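Local coordinates for fibrillarin-like pre-rRNA processing protein (Archaeoglobus fulgidus, PDB 1NT2), which catalyses guide-RNA-directed 2'-O-methylation of ribose in rRNA and tRNA, using S-adenosyl-L-methionine, within archaeal box C/D small ribonucleoprotein particles, at residues E3-V8 with L53-D58; T14-S19 with K28-Y33; S115-Y120 with A147-K152; K162-D167 with H199-F204. All coordinates share one frame; numbering follows the deposited sequence.

Contact 1: E3-V8 with L53-D58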
loop_
_atom_site.group_PDB
_atom_site.type_symbol
_atom_site.label_atom_id
_atom_site.label_comp_id
_atom_site.label_asym_id
_atom_site.label_seq_id
_atom_site.Cartn_x
_atom_site.Cartn_y
_atom_site.Cartn_z
ATOM N N GLU A 3 29.386 16.524 -58.165
ATOM C CA GLU A 3 27.930 16.438 -58.126
ATOM C C GLU A 3 27.553 14.971 -57.871
ATOM O O GLU A 3 27.894 14.091 -58.666
ATOM C CB GLU A 3 27.349 16.919 -59.467
ATOM C CG GLU A 3 27.855 16.163 -60.727
ATOM C CD GLU A 3 29.262 16.574 -61.218
ATOM O OE1 GLU A 3 29.427 17.723 -61.697
ATOM O OE2 GLU A 3 30.201 15.744 -61.138
ATOM N N LEU A 4 26.863 14.696 -56.769
ATOM C CA LEU A 4 26.491 13.313 -56.457
ATOM C C LEU A 4 25.000 13.066 -56.583
ATOM O O LEU A 4 24.568 11.963 -56.915
ATOM C CB LEU A 4 26.913 12.958 -55.028
ATOM C CG LEU A 4 28.380 13.050 -54.608
ATOM C CD1 LEU A 4 28.466 13.128 -53.095
ATOM C CD2 LEU A 4 29.143 11.847 -55.131
ATOM N N MET A 5 24.218 14.102 -56.310
ATOM C CA MET A 5 22.772 13.977 -56.342
ATOM C C MET A 5 22.049 15.104 -57.037
ATOM O O MET A 5 22.653 16.008 -57.606
ATOM C CB MET A 5 22.221 13.900 -54.921
ATOM C CG MET A 5 22.732 12.754 -54.074
ATOM S SD MET A 5 21.431 11.551 -53.750
ATOM C CE MET A 5 20.001 12.630 -53.545
ATOM N N ARG A 6 20.727 15.031 -56.922
ATOM C CA ARG A 6 19.794 15.976 -57.504
ATOM C C ARG A 6 20.266 17.406 -57.355
ATOM O O ARG A 6 20.499 18.087 -58.348
ATOM C CB ARG A 6 18.426 15.792 -56.854
ATOM C CG ARG A 6 17.258 15.869 -57.828
ATOM C CD ARG A 6 16.973 17.298 -58.209
ATOM N NE ARG A 6 15.883 17.416 -59.165
ATOM C CZ ARG A 6 15.367 18.579 -59.549
ATOM N NH1 ARG A 6 15.842 19.715 -59.055
ATOM N NH2 ARG A 6 14.379 18.610 -60.430
ATOM N N ASN A 7 20.392 17.877 -56.127
ATOM C CA ASN A 7 20.877 19.233 -55.922
ATOM C C ASN A 7 21.959 19.151 -54.864
ATOM O O ASN A 7 22.085 20.015 -53.991
ATOM C CB ASN A 7 19.736 20.159 -55.492
ATOM C CG ASN A 7 18.827 20.540 -56.651
ATOM O OD1 ASN A 7 19.293 21.002 -57.695
ATOM N ND2 ASN A 7 17.526 20.359 -56.469
ATOM N N VAL A 8 22.747 18.084 -54.980
ATOM C CA VAL A 8 23.828 17.788 -54.054
ATOM C C VAL A 8 25.213 17.920 -54.676
ATOM O O VAL A 8 25.553 17.223 -55.637
ATOM C CB VAL A 8 23.669 16.366 -53.496
ATOM C CG1 VAL A 8 24.852 16.011 -52.627
ATOM C CG2 VAL A 8 22.373 16.260 -52.705
ATOM N N LEU A 53 21.481 8.510 -53.712
ATOM C CA LEU A 53 20.096 8.293 -54.146
ATOM C C LEU A 53 19.742 9.025 -55.457
ATOM O O LEU A 53 19.622 10.250 -55.463
ATOM C CB LEU A 53 19.144 8.770 -53.039
ATOM C CG LEU A 53 18.400 7.778 -52.142
ATOM C CD1 LEU A 53 17.174 7.276 -52.855
ATOM C CD2 LEU A 53 19.302 6.629 -51.758
ATOM N N LYS A 54 19.571 8.296 -56.562
ATOM C CA LYS A 54 19.203 8.941 -57.833
ATOM C C LYS A 54 17.735 9.317 -57.705
ATOM O O LYS A 54 16.979 8.597 -57.062
ATOM C CB LYS A 54 19.320 7.979 -59.023
ATOM C CG LYS A 54 20.611 7.209 -59.143
ATOM C CD LYS A 54 21.731 8.055 -59.676
ATOM C CE LYS A 54 22.979 7.216 -59.772
ATOM N NZ LYS A 54 24.080 7.783 -58.947
ATOM N N LEU A 55 17.319 10.420 -58.313
ATOM C CA LEU A 55 15.914 10.817 -58.241
ATOM C C LEU A 55 15.631 12.186 -58.838
ATOM O O LEU A 55 16.414 13.124 -58.676
ATOM C CB LEU A 55 15.404 10.769 -56.786
ATOM C CG LEU A 55 16.115 11.506 -55.640
ATOM C CD1 LEU A 55 15.288 12.689 -55.155
ATOM C CD2 LEU A 55 16.321 10.537 -54.490
ATOM N N ARG A 56 14.504 12.290 -59.537
ATOM C CA ARG A 56 14.101 13.543 -60.159
ATOM C C ARG A 56 13.394 14.407 -59.123
ATOM O O ARG A 56 12.811 13.895 -58.173
ATOM C CB ARG A 56 13.153 13.273 -61.334
ATOM C CG ARG A 56 11.848 12.535 -60.968
ATOM C CD ARG A 56 10.748 12.843 -61.991
ATOM N NE ARG A 56 9.458 12.199 -61.726
ATOM C CZ ARG A 56 9.169 10.932 -62.020
ATOM N NH1 ARG A 56 10.078 10.150 -62.589
ATOM N NH2 ARG A 56 7.956 10.452 -61.769
ATOM N N GLY A 57 13.439 15.719 -59.304
ATOM C CA GLY A 57 12.779 16.597 -58.356
ATOM C C GLY A 57 11.300 16.292 -58.192
ATOM O O GLY A 57 10.731 16.548 -57.134
ATOM N N ASP A 58 10.682 15.747 -59.241
ATOM C CA ASP A 58 9.254 15.401 -59.237
ATOM C C ASP A 58 9.031 14.116 -58.431
ATOM O O ASP A 58 8.558 13.121 -58.978
ATOM C CB ASP A 58 8.717 15.159 -60.674
ATOM C CG ASP A 58 9.318 16.108 -61.732
ATOM O OD1 ASP A 58 10.306 15.728 -62.403
ATOM O OD2 ASP A 58 8.800 17.232 -61.909
#
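Met5 and Arg6 run beside Lys54 and Leu55, with CA atoms 6.3 Å apart for Met5 and Lys54 and 6.5 Å apart for Arg6 and Leu55. No backbone-to-backbone hydrogen bond joins the two segments. The contact is made by two long side chains of 3-8 laid against the irregular chain of 53-58. Met5 starts with CG anti to its carbonyl carbon (chi1 -59°). Its chain then bends twice, which carries the thioether alongside Leu53. Met5 SD is modelled 3.7 Å from Leu53 CB, but its exact position is uncertain. Met5 CE reaches Leu55 CD2 at 4.3 Å. Residues 3-5 form a weakly bonded outer strand of the N-terminal antiparallel sheet, and Val8 begins the next. Leu4 and Met5 both face Val8 in a classic beta bulge. Segment 53-58 is in the link from helix 42-48 into strand 60-64 of the methyltransferase sheet. Arg6 lays its aliphatic part on this link, with Arg6 CG 3.0 Å from Leu55 O. Gly57 CA lies over one face of the guanidinium, 3.3 Å from Arg6 NE. The Leu55 carbonyl oxygen lies near the plane, at the edge. Arg6 NH1 forms a salt bridge with Asp80. Met5, Arg6 and Leu55 also touch Ile78 of helix 70-78.

Contact 2: T14-S19 with K28-Y33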
loop_
_atom_site.group_PDB
_atom_site.type_symbol
_atom_site.label_atom_id
_atom_site.label_comp_id
_atom_site.label_asym_id
_atom_site.label_seq_id
_atom_site.Cartn_x
_atom_site.Cartn_y
_atom_site.Cartn_z
ATOM N N THR A 14 32.659 20.849 -48.434
ATOM C CA THR A 14 31.457 20.944 -47.622
ATOM C C THR A 14 30.267 20.413 -48.418
ATOM O O THR A 14 29.941 20.949 -49.471
ATOM C CB THR A 14 31.185 22.423 -47.228
ATOM O OG1 THR A 14 32.049 22.802 -46.152
ATOM C CG2 THR A 14 29.743 22.623 -46.810
ATOM N N LEU A 15 29.623 19.359 -47.929
ATOM C CA LEU A 15 28.460 18.812 -48.618
ATOM C C LEU A 15 27.384 19.890 -48.514
ATOM O O LEU A 15 27.202 20.475 -47.446
ATOM C CB LEU A 15 27.992 17.529 -47.920
ATOM C CG LEU A 15 26.930 16.671 -48.606
ATOM C CD1 LEU A 15 27.575 15.847 -49.700
ATOM C CD2 LEU A 15 26.262 15.762 -47.588
ATOM N N VAL A 16 26.697 20.176 -49.617
ATOM C CA VAL A 16 25.636 21.195 -49.608
ATOM C C VAL A 16 24.547 20.909 -50.632
ATOM O O VAL A 16 24.741 20.110 -51.550
ATOM C CB VAL A 16 26.170 22.621 -49.921
ATOM C CG1 VAL A 16 27.215 23.030 -48.905
ATOM C CG2 VAL A 16 26.719 22.671 -51.341
ATOM N N THR A 17 23.404 21.573 -50.467
ATOM C CA THR A 17 22.286 21.416 -51.397
ATOM C C THR A 17 21.904 22.770 -52.010
ATOM O O THR A 17 21.873 23.797 -51.317
ATOM C CB THR A 17 21.020 20.793 -50.715
ATOM O OG1 THR A 17 20.583 21.627 -49.632
ATOM C CG2 THR A 17 21.323 19.395 -50.195
ATOM N N LYS A 18 21.636 22.763 -53.316
ATOM C CA LYS A 18 21.252 23.972 -54.032
ATOM C C LYS A 18 19.944 24.475 -53.455
ATOM O O LYS A 18 18.900 23.850 -53.644
ATOM C CB LYS A 18 21.057 23.678 -55.528
ATOM C CG LYS A 18 20.280 24.770 -56.291
ATOM C CD LYS A 18 19.728 24.293 -57.644
ATOM C CE LYS A 18 20.830 24.013 -58.667
ATOM N NZ LYS A 18 20.287 23.595 -59.999
ATOM N N SER A 19 19.995 25.592 -52.743
ATOM C CA SER A 19 18.778 26.158 -52.177
ATOM C C SER A 19 18.808 27.671 -52.214
ATOM O O SER A 19 19.815 28.279 -52.570
ATOM C CB SER A 19 18.568 25.707 -50.730
ATOM O OG SER A 19 17.392 26.298 -50.192
ATOM N N LYS A 28 24.728 27.650 -42.055
ATOM C CA LYS A 28 25.602 27.307 -43.162
ATOM C C LYS A 28 24.969 27.578 -44.532
ATOM O O LYS A 28 24.779 26.647 -45.325
ATOM C CB LYS A 28 25.951 25.835 -43.039
ATOM C CG LYS A 28 26.057 25.356 -41.602
ATOM C CD LYS A 28 27.222 26.015 -40.879
ATOM C CE LYS A 28 27.438 25.390 -39.509
ATOM N NZ LYS A 28 28.686 25.868 -38.852
ATOM N N VAL A 29 24.656 28.842 -44.818
ATOM C CA VAL A 29 24.033 29.203 -46.092
ATOM C C VAL A 29 24.773 30.266 -46.911
ATOM O O VAL A 29 24.741 31.449 -46.588
ATOM C CB VAL A 29 22.588 29.680 -45.870
ATOM C CG1 VAL A 29 22.559 30.749 -44.805
ATOM C CG2 VAL A 29 22.017 30.218 -47.164
ATOM N N PHE A 30 25.419 29.824 -47.988
ATOM C CA PHE A 30 26.169 30.703 -48.885
ATOM C C PHE A 30 25.640 30.644 -50.322
ATOM O O PHE A 30 25.280 29.579 -50.808
ATOM C CB PHE A 30 27.662 30.332 -48.874
ATOM C CG PHE A 30 27.945 28.903 -48.454
ATOM C CD1 PHE A 30 27.316 27.832 -49.078
ATOM C CD2 PHE A 30 28.860 28.634 -47.440
ATOM C CE1 PHE A 30 27.595 26.513 -48.696
ATOM C CE2 PHE A 30 29.146 27.321 -47.051
ATOM C CZ PHE A 30 28.512 26.260 -47.681
ATOM N N ASP A 31 25.598 31.797 -50.986
ATOM C CA ASP A 31 25.125 31.945 -52.372
ATOM C C ASP A 31 24.422 30.760 -53.070
ATOM O O ASP A 31 24.989 30.125 -53.971
ATOM C CB ASP A 31 26.285 32.419 -53.260
ATOM C CG ASP A 31 25.931 33.656 -54.094
ATOM O OD1 ASP A 31 24.916 33.628 -54.833
ATOM O OD2 ASP A 31 26.677 34.658 -54.010
ATOM N N GLY A 32 23.187 30.476 -52.666
ATOM C CA GLY A 32 22.432 29.398 -53.290
ATOM C C GLY A 32 22.753 27.976 -52.863
ATOM O O GLY A 32 22.469 27.017 -53.589
ATOM N N TYR A 33 23.337 27.830 -51.681
ATOM C CA TYR A 33 23.695 26.517 -51.159
ATOM C C TYR A 33 23.637 26.501 -49.639
ATOM O O TYR A 33 23.933 27.500 -48.981
ATOM C CB TYR A 33 25.104 26.138 -51.613
ATOM C CG TYR A 33 25.222 25.986 -53.098
ATOM C CD1 TYR A 33 25.008 24.754 -53.702
ATOM C CD2 TYR A 33 25.494 27.086 -53.907
ATOM C CE1 TYR A 33 25.059 24.616 -55.076
ATOM C CE2 TYR A 33 25.546 26.965 -55.283
ATOM C CZ TYR A 33 25.327 25.726 -55.864
ATOM O OH TYR A 33 25.361 25.593 -57.230
#
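Strand 14-18 pairs antiparallel with the start of strand 33-35, just after the tight hairpin turn that joins 29-30 to 33-35 in the N-terminal sheet. Lys18 and Tyr33 form a non-hydrogen-bonded pair, with CA atoms 4.5 Å apart and both side chains on one face. The turn is closed by backbone bonds between Phe30 and Tyr33, the one from Tyr33 N being weak. Gly32 has a positive phi (79°), where a CB would be jammed against the preceding carbonyl oxygen. Val16 comes up between two aromatic side chains and crosses each at about a right angle. Val16 CG1 meets the edge of the Phe30 ring, 3.5 Å from Phe30 CE1, and Thr14 CG2 reaches the same edge near CZ. Val16 CG2 packs 3.6 Å from Tyr33 CD1. The Tyr33 ring also reaches across to Lys18, with Tyr33 CE1 4.1 Å from Lys18 CB. With an alanine in place of Tyr33, Val16 CG2 and the start of the Lys18 chain would probably lose their ring partner, and a gap would open on this face. On the opposite face, Thr17 OG1 hydrogen-bonds to Asp77. Ser19 N donates to Gly32 O over 3.0 Å, from 64° out of the carbonyl plane.

Contact 3: S115-Y120 with A147-K152; sequences SKPWKY and AEFFLK
The Phe149 ring has Pro117 CG and Trp118 N over one face, both offset toward its rim. The proline makes a CH-pi contact: Pro117 CG lies 4.2 Å from the Phe149 ring centroid and 22° off the normal. Phe149 CE1 in turn stands at the edge of the Trp118 indole, near its plane, and Phe149 CZ lies against Trp118 CB. Lys116 CB lies over one indole face. The Phe150 ring has Phe149 CB over the centre of one face and Pro117 O at its edge, in plane. Pro117 O also lies over the rim of a Tyr120 face and accepts from Tyr120 N at 2.8 Å, closing the 3-10 turn. Tyr120 and Phe150 meet rim to rim, with ring centroids 5.8 Å apart and planes at 29°. Pro117 CB fits against the Phe150 ring, 3.8 Å from Phe150 CE2, so the proline touches both phenylalanines. Tyr120 OH hydrogen-bonds to Asn146. Trp118 and Phe149 also pack on prolines of the partner Nop5 chain, while Ser115 touches the bound S-adenosylmethionine. The contact joins the loop after strand 107-110 to the end of helix 139-150, with Phe150 reaching Val127 of strand 127-132 and Leu62 of strand 60-64.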
loop_
_atom_site.group_PDB
_atom_site.type_symbol
_atom_site.label_atom_id
_atom_site.label_comp_id
_atom_site.label_asym_id
_atom_site.label_seq_id
_atom_site.Cartn_x
_atom_site.Cartn_y
_atom_site.Cartn_z
ATOM N N SER A 115 3.648 4.704 -36.134
ATOM C CA SER A 115 3.436 3.298 -35.815
ATOM C C SER A 115 2.191 2.672 -36.407
ATOM O O SER A 115 2.111 1.445 -36.525
ATOM C CB SER A 115 3.406 3.100 -34.307
ATOM O OG SER A 115 3.195 1.735 -34.013
ATOM N N LYS A 116 1.221 3.509 -36.766
ATOM C CA LYS A 116 -0.030 3.041 -37.354
ATOM C C LYS A 116 -0.459 3.953 -38.506
ATOM O O LYS A 116 -1.221 4.900 -38.313
ATOM C CB LYS A 116 -1.116 2.965 -36.277
ATOM C CG LYS A 116 -1.159 4.151 -35.348
ATOM C CD LYS A 116 -1.959 3.837 -34.093
ATOM C CE LYS A 116 -1.284 2.758 -33.249
ATOM N NZ LYS A 116 -0.066 3.267 -32.566
ATOM N N PRO A 117 0.027 3.653 -39.732
ATOM C CA PRO A 117 -0.239 4.387 -40.976
ATOM C C PRO A 117 -1.711 4.500 -41.364
ATOM O O PRO A 117 -2.141 5.518 -41.906
ATOM C CB PRO A 117 0.582 3.611 -42.012
ATOM C CG PRO A 117 0.518 2.217 -41.503
ATOM C CD PRO A 117 0.772 2.408 -40.026
ATOM N N TRP A 118 -2.481 3.455 -41.093
ATOM C CA TRP A 118 -3.895 3.462 -41.431
ATOM C C TRP A 118 -4.592 4.683 -40.848
ATOM O O TRP A 118 -5.604 5.149 -41.372
ATOM C CB TRP A 118 -4.556 2.172 -40.939
ATOM C CG TRP A 118 -4.241 1.818 -39.532
ATOM C CD1 TRP A 118 -4.864 2.277 -38.403
ATOM C CD2 TRP A 118 -3.217 0.922 -39.091
ATOM N NE1 TRP A 118 -4.290 1.714 -37.281
ATOM C CE2 TRP A 118 -3.278 0.878 -37.677
ATOM C CE3 TRP A 118 -2.252 0.148 -39.753
ATOM C CZ2 TRP A 118 -2.406 0.088 -36.913
ATOM C CZ3 TRP A 118 -1.386 -0.634 -38.994
ATOM C CH2 TRP A 118 -1.470 -0.659 -37.590
ATOM N N LYS A 119 -4.032 5.202 -39.766
ATOM C CA LYS A 119 -4.586 6.363 -39.102
ATOM C C LYS A 119 -4.556 7.599 -39.999
ATOM O O LYS A 119 -5.444 8.441 -39.934
ATOM C CB LYS A 119 -3.795 6.639 -37.833
ATOM C CG LYS A 119 -4.638 6.998 -36.645
ATOM C CD LYS A 119 -5.375 5.782 -36.148
ATOM C CE LYS A 119 -6.028 6.073 -34.809
ATOM N NZ LYS A 119 -5.046 6.464 -33.763
ATOM N N TYR A 120 -3.525 7.717 -40.826
ATOM C CA TYR A 120 -3.402 8.864 -41.726
ATOM C C TYR A 120 -3.406 8.412 -43.199
ATOM O O TYR A 120 -3.106 9.186 -44.117
ATOM C CB TYR A 120 -2.126 9.668 -41.386
ATOM C CG TYR A 120 -0.836 8.866 -41.397
ATOM C CD1 TYR A 120 -0.302 8.382 -42.592
ATOM C CD2 TYR A 120 -0.175 8.551 -40.213
ATOM C CE1 TYR A 120 0.852 7.602 -42.607
ATOM C CE2 TYR A 120 0.982 7.771 -40.221
ATOM C CZ TYR A 120 1.488 7.300 -41.421
ATOM O OH TYR A 120 2.627 6.530 -41.442
ATOM N N ALA A 147 5.109 0.828 -45.748
ATOM C CA ALA A 147 5.376 0.513 -47.152
ATOM C C ALA A 147 4.121 -0.055 -47.826
ATOM O O ALA A 147 3.750 0.356 -48.928
ATOM C CB ALA A 147 6.533 -0.494 -47.250
ATOM N N GLU A 148 3.480 -1.005 -47.152
ATOM C CA GLU A 148 2.275 -1.628 -47.670
ATOM C C GLU A 148 1.326 -0.529 -48.113
ATOM O O GLU A 148 0.981 -0.409 -49.291
ATOM C CB GLU A 148 1.596 -2.450 -46.579
ATOM C CG GLU A 148 0.663 -3.536 -47.104
ATOM C CD GLU A 148 1.360 -4.892 -47.244
ATOM O OE1 GLU A 148 0.725 -5.845 -47.761
ATOM O OE2 GLU A 148 2.540 -5.001 -46.826
ATOM N N PHE A 149 0.923 0.285 -47.149
ATOM C CA PHE A 149 0.004 1.383 -47.403
ATOM C C PHE A 149 0.336 2.345 -48.532
ATOM O O PHE A 149 -0.518 2.610 -49.371
ATOM C CB PHE A 149 -0.216 2.204 -46.128
ATOM C CG PHE A 149 -1.302 1.667 -45.250
ATOM C CD1 PHE A 149 -1.143 0.452 -44.583
ATOM C CD2 PHE A 149 -2.496 2.364 -45.099
ATOM C CE1 PHE A 149 -2.158 -0.067 -43.774
ATOM C CE2 PHE A 149 -3.518 1.856 -44.295
ATOM C CZ PHE A 149 -3.348 0.637 -43.631
ATOM N N PHE A 150 1.564 2.855 -48.580
ATOM C CA PHE A 150 1.877 3.856 -49.593
ATOM C C PHE A 150 3.019 3.635 -50.595
ATOM O O PHE A 150 3.020 4.225 -51.679
ATOM C CB PHE A 150 2.073 5.194 -48.869
ATOM C CG PHE A 150 1.132 5.391 -47.705
ATOM C CD1 PHE A 150 -0.232 5.503 -47.907
ATOM C CD2 PHE A 150 1.608 5.414 -46.406
ATOM C CE1 PHE A 150 -1.103 5.630 -46.832
ATOM C CE2 PHE A 150 0.741 5.542 -45.321
ATOM C CZ PHE A 150 -0.611 5.647 -45.536
ATOM N N LEU A 151 3.991 2.801 -50.254
ATOM C CA LEU A 151 5.099 2.589 -51.174
ATOM C C LEU A 151 4.654 1.928 -52.474
ATOM O O LEU A 151 4.474 0.706 -52.544
ATOM C CB LEU A 151 6.200 1.745 -50.529
ATOM C CG LEU A 151 7.327 1.384 -51.505
ATOM C CD1 LEU A 151 8.015 2.647 -51.989
ATOM C CD2 LEU A 151 8.308 0.466 -50.826
ATOM N N LYS A 152 4.499 2.750 -53.508
ATOM C CA LYS A 152 4.082 2.271 -54.819
ATOM C C LYS A 152 5.033 1.199 -55.380
ATOM O O LYS A 152 6.253 1.357 -55.338
ATOM C CB LYS A 152 3.991 3.457 -55.777
ATOM C CG LYS A 152 5.311 4.137 -56.013
ATOM C CD LYS A 152 5.139 5.604 -56.319
ATOM C CE LYS A 152 4.192 5.844 -57.467
ATOM N NZ LYS A 152 4.144 7.287 -57.841
#

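Contact 4: K162-D167 with H199-F204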
loop_
_atom_site.group_PDB
_atom_site.type_symbol
_atom_site.label_atom_id
_atom_site.label_comp_id
_atom_site.label_asym_id
_atom_site.label_seq_id
_atom_site.Cartn_x
_atom_site.Cartn_y
_atom_site.Cartn_z
ATOM N N LYS A 162 19.405 2.187 -35.418
ATOM C CA LYS A 162 20.285 2.286 -34.271
ATOM C C LYS A 162 20.218 0.925 -33.609
ATOM O O LYS A 162 19.230 0.617 -32.946
ATOM C CB LYS A 162 19.781 3.360 -33.309
ATOM C CG LYS A 162 20.542 3.440 -32.003
ATOM C CD LYS A 162 20.181 4.703 -31.255
ATOM C CE LYS A 162 20.864 4.749 -29.903
ATOM N NZ LYS A 162 22.346 4.657 -29.994
ATOM N N ALA A 163 21.251 0.108 -33.804
ATOM C CA ALA A 163 21.293 -1.230 -33.218
ATOM C C ALA A 163 20.624 -1.305 -31.843
ATOM O O ALA A 163 19.646 -2.031 -31.677
ATOM C CB ALA A 163 22.734 -1.712 -33.122
ATOM N N ARG A 164 21.144 -0.552 -30.872
ATOM C CA ARG A 164 20.598 -0.541 -29.513
ATOM C C ARG A 164 19.087 -0.299 -29.440
ATOM O O ARG A 164 18.413 -0.797 -28.540
ATOM C CB ARG A 164 21.288 0.526 -28.665
ATOM C CG ARG A 164 22.780 0.588 -28.815
ATOM C CD ARG A 164 23.405 1.278 -27.613
ATOM N NE ARG A 164 23.620 0.341 -26.512
ATOM C CZ ARG A 164 24.466 -0.690 -26.560
ATOM N NH1 ARG A 164 25.184 -0.919 -27.657
ATOM N NH2 ARG A 164 24.595 -1.498 -25.512
ATOM N N SER A 165 18.566 0.488 -30.374
ATOM C CA SER A 165 17.141 0.812 -30.437
ATOM C C SER A 165 16.281 -0.453 -30.465
ATOM O O SER A 165 15.166 -0.501 -29.943
ATOM C CB SER A 165 16.887 1.649 -31.697
ATOM O OG SER A 165 15.508 1.832 -31.942
ATOM N N ILE A 166 16.842 -1.480 -31.083
ATOM C CA ILE A 166 16.203 -2.774 -31.251
ATOM C C ILE A 166 16.612 -3.772 -30.163
ATOM O O ILE A 166 15.758 -4.352 -29.496
ATOM C CB ILE A 166 16.568 -3.330 -32.637
ATOM C CG1 ILE A 166 16.085 -2.348 -33.706
ATOM C CG2 ILE A 166 15.972 -4.707 -32.833
ATOM C CD1 ILE A 166 16.707 -2.552 -35.056
ATOM N N ASP A 167 17.916 -3.975 -29.984
ATOM C CA ASP A 167 18.400 -4.908 -28.970
ATOM C C ASP A 167 19.311 -4.221 -27.948
ATOM O O ASP A 167 20.467 -3.898 -28.240
ATOM C CB ASP A 167 19.148 -6.077 -29.630
ATOM C CG ASP A 167 19.159 -7.337 -28.760
ATOM O OD1 ASP A 167 19.713 -7.295 -27.637
ATOM O OD2 ASP A 167 18.607 -8.370 -29.208
ATOM N N HIS A 199 27.874 8.832 -37.225
ATOM C CA HIS A 199 26.930 8.237 -36.280
ATOM C C HIS A 199 27.376 6.857 -35.843
ATOM O O HIS A 199 26.953 5.857 -36.406
ATOM C CB HIS A 199 25.546 8.170 -36.909
ATOM C CG HIS A 199 25.011 9.513 -37.282
ATOM N ND1 HIS A 199 25.522 10.252 -38.327
ATOM C CD2 HIS A 199 24.062 10.287 -36.704
ATOM C CE1 HIS A 199 24.914 11.423 -38.377
ATOM N NE2 HIS A 199 24.024 11.470 -37.403
ATOM N N ARG A 200 28.221 6.820 -34.816
ATOM C CA ARG A 200 28.789 5.578 -34.297
ATOM C C ARG A 200 27.829 4.481 -33.822
ATOM O O ARG A 200 28.250 3.571 -33.112
ATOM C CB ARG A 200 29.779 5.883 -33.156
ATOM C CG ARG A 200 31.004 6.729 -33.527
ATOM C CD ARG A 200 32.250 6.284 -32.726
ATOM N NE ARG A 200 32.143 6.484 -31.274
ATOM C CZ ARG A 200 33.011 6.008 -30.373
ATOM N NH1 ARG A 200 34.063 5.293 -30.757
ATOM N NH2 ARG A 200 32.834 6.253 -29.080
ATOM N N ASP A 201 26.558 4.537 -34.205
ATOM C CA ASP A 201 25.623 3.501 -33.765
ATOM C C ASP A 201 24.575 3.151 -34.825
ATOM O O ASP A 201 23.857 2.159 -34.693
ATOM C CB ASP A 201 24.927 3.951 -32.471
ATOM C CG ASP A 201 24.468 2.776 -31.594
ATOM O OD1 ASP A 201 23.709 1.910 -32.091
ATOM O OD2 ASP A 201 24.865 2.731 -30.400
ATOM N N HIS A 202 24.492 3.962 -35.878
ATOM C CA HIS A 202 23.526 3.741 -36.952
ATOM C C HIS A 202 24.120 3.085 -38.211
ATOM O O HIS A 202 25.335 3.038 -38.385
ATOM C CB HIS A 202 22.884 5.082 -37.340
ATOM C CG HIS A 202 22.066 5.706 -36.253
ATOM N ND1 HIS A 202 22.612 6.132 -35.062
ATOM C CD2 HIS A 202 20.740 5.980 -36.179
ATOM C CE1 HIS A 202 21.658 6.641 -34.301
ATOM N NE2 HIS A 202 20.512 6.561 -34.955
ATOM N N ILE A 203 23.245 2.572 -39.079
ATOM C CA ILE A 203 23.638 1.962 -40.357
ATOM C C ILE A 203 22.473 2.135 -41.321
ATOM O O ILE A 203 21.336 1.864 -40.956
ATOM C CB ILE A 203 23.952 0.454 -40.237
ATOM C CG1 ILE A 203 24.476 -0.055 -41.583
ATOM C CG2 ILE A 203 22.698 -0.327 -39.849
ATOM C CD1 ILE A 203 25.020 -1.461 -41.554
ATOM N N PHE A 204 22.745 2.587 -42.544
ATOM C CA PHE A 204 21.678 2.806 -43.522
ATOM C C PHE A 204 21.466 1.612 -44.443
ATOM O O PHE A 204 22.415 0.987 -44.918
ATOM C CB PHE A 204 21.975 4.045 -44.363
ATOM C CG PHE A 204 22.988 3.811 -45.453
ATOM C CD1 PHE A 204 22.581 3.464 -46.739
ATOM C CD2 PHE A 204 24.354 3.910 -45.191
ATOM C CE1 PHE A 204 23.514 3.219 -47.742
ATOM C CE2 PHE A 204 25.295 3.666 -46.187
ATOM C CZ PHE A 204 24.873 3.322 -47.462
#
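Lys162 sends CG anti to its backbone N (chi1 174°) and stays extended until a bend at chi4, which turns NZ to the Asp201 carboxylate. Asp201 also holds CG anti to its own N, which swings the carboxylate to the lysine. The two form a salt bridge, with Lys162 NZ 3.2 Å from Asp201 OD2. The carboxylate also rests on carbon: Asp201 OD1 is 3.5 Å from Lys162 CG, and Asp201 OD2 is 3.4 Å from Arg164 CG. The Arg164 guanidinium stands 80° from the carboxylate plane, and Arg164 NH1 is too far from Asp201 OD2 for a salt bridge, at 4.6 Å. His202 offers a ring face to the root of the lysine. Lys162 CB sits 3.9 Å from the His202 ring centroid, 20° off the normal, in a CH-pi contact. Replacing Lys162 by an alanine would keep that CB but is likely to leave the Asp201 carboxylate without its salt-bridge mate. The backbones are joined by a weak bond, Ala163 N to Asp201 O at 3.4 Å. Ala163 O accepts from both Ile166 N and Asp167 N in the short, weakly bonded helix 163-166. The His202 side chain is about 5 Å from the bound S-adenosylmethionine. Strand 155-162 and the antiparallel strand 202-209 are neighbours here, as in the class I methyltransferase fold, whose strand order 3-2-1-4-5-7-6 this sheet follows.

In the fold
Contact 2 is nested along the chain within the loop closed by contact 1; contacts 3 and 4 follow in series. Contacts 1 and 2 share the N-terminal five-stranded sheet, with centres about 15 Å apart. They touch where Asn7 O lies 2.9 Å from Lys18 N, a probable hydrogen bond. Contacts 3 and 4 belong to the seven-stranded methyltransferase sheet and its surroundings, with centres about 24 Å apart. Contacts 2 and 3 are the most distant, about 33 Å between centres, on opposite sides of the chain's centre. Contacts 3 and 4 thus lie close to the bound S-adenosylmethionine, while contact 2 builds the N-terminal sheet and contact 1 ties it to the methyltransferase domain.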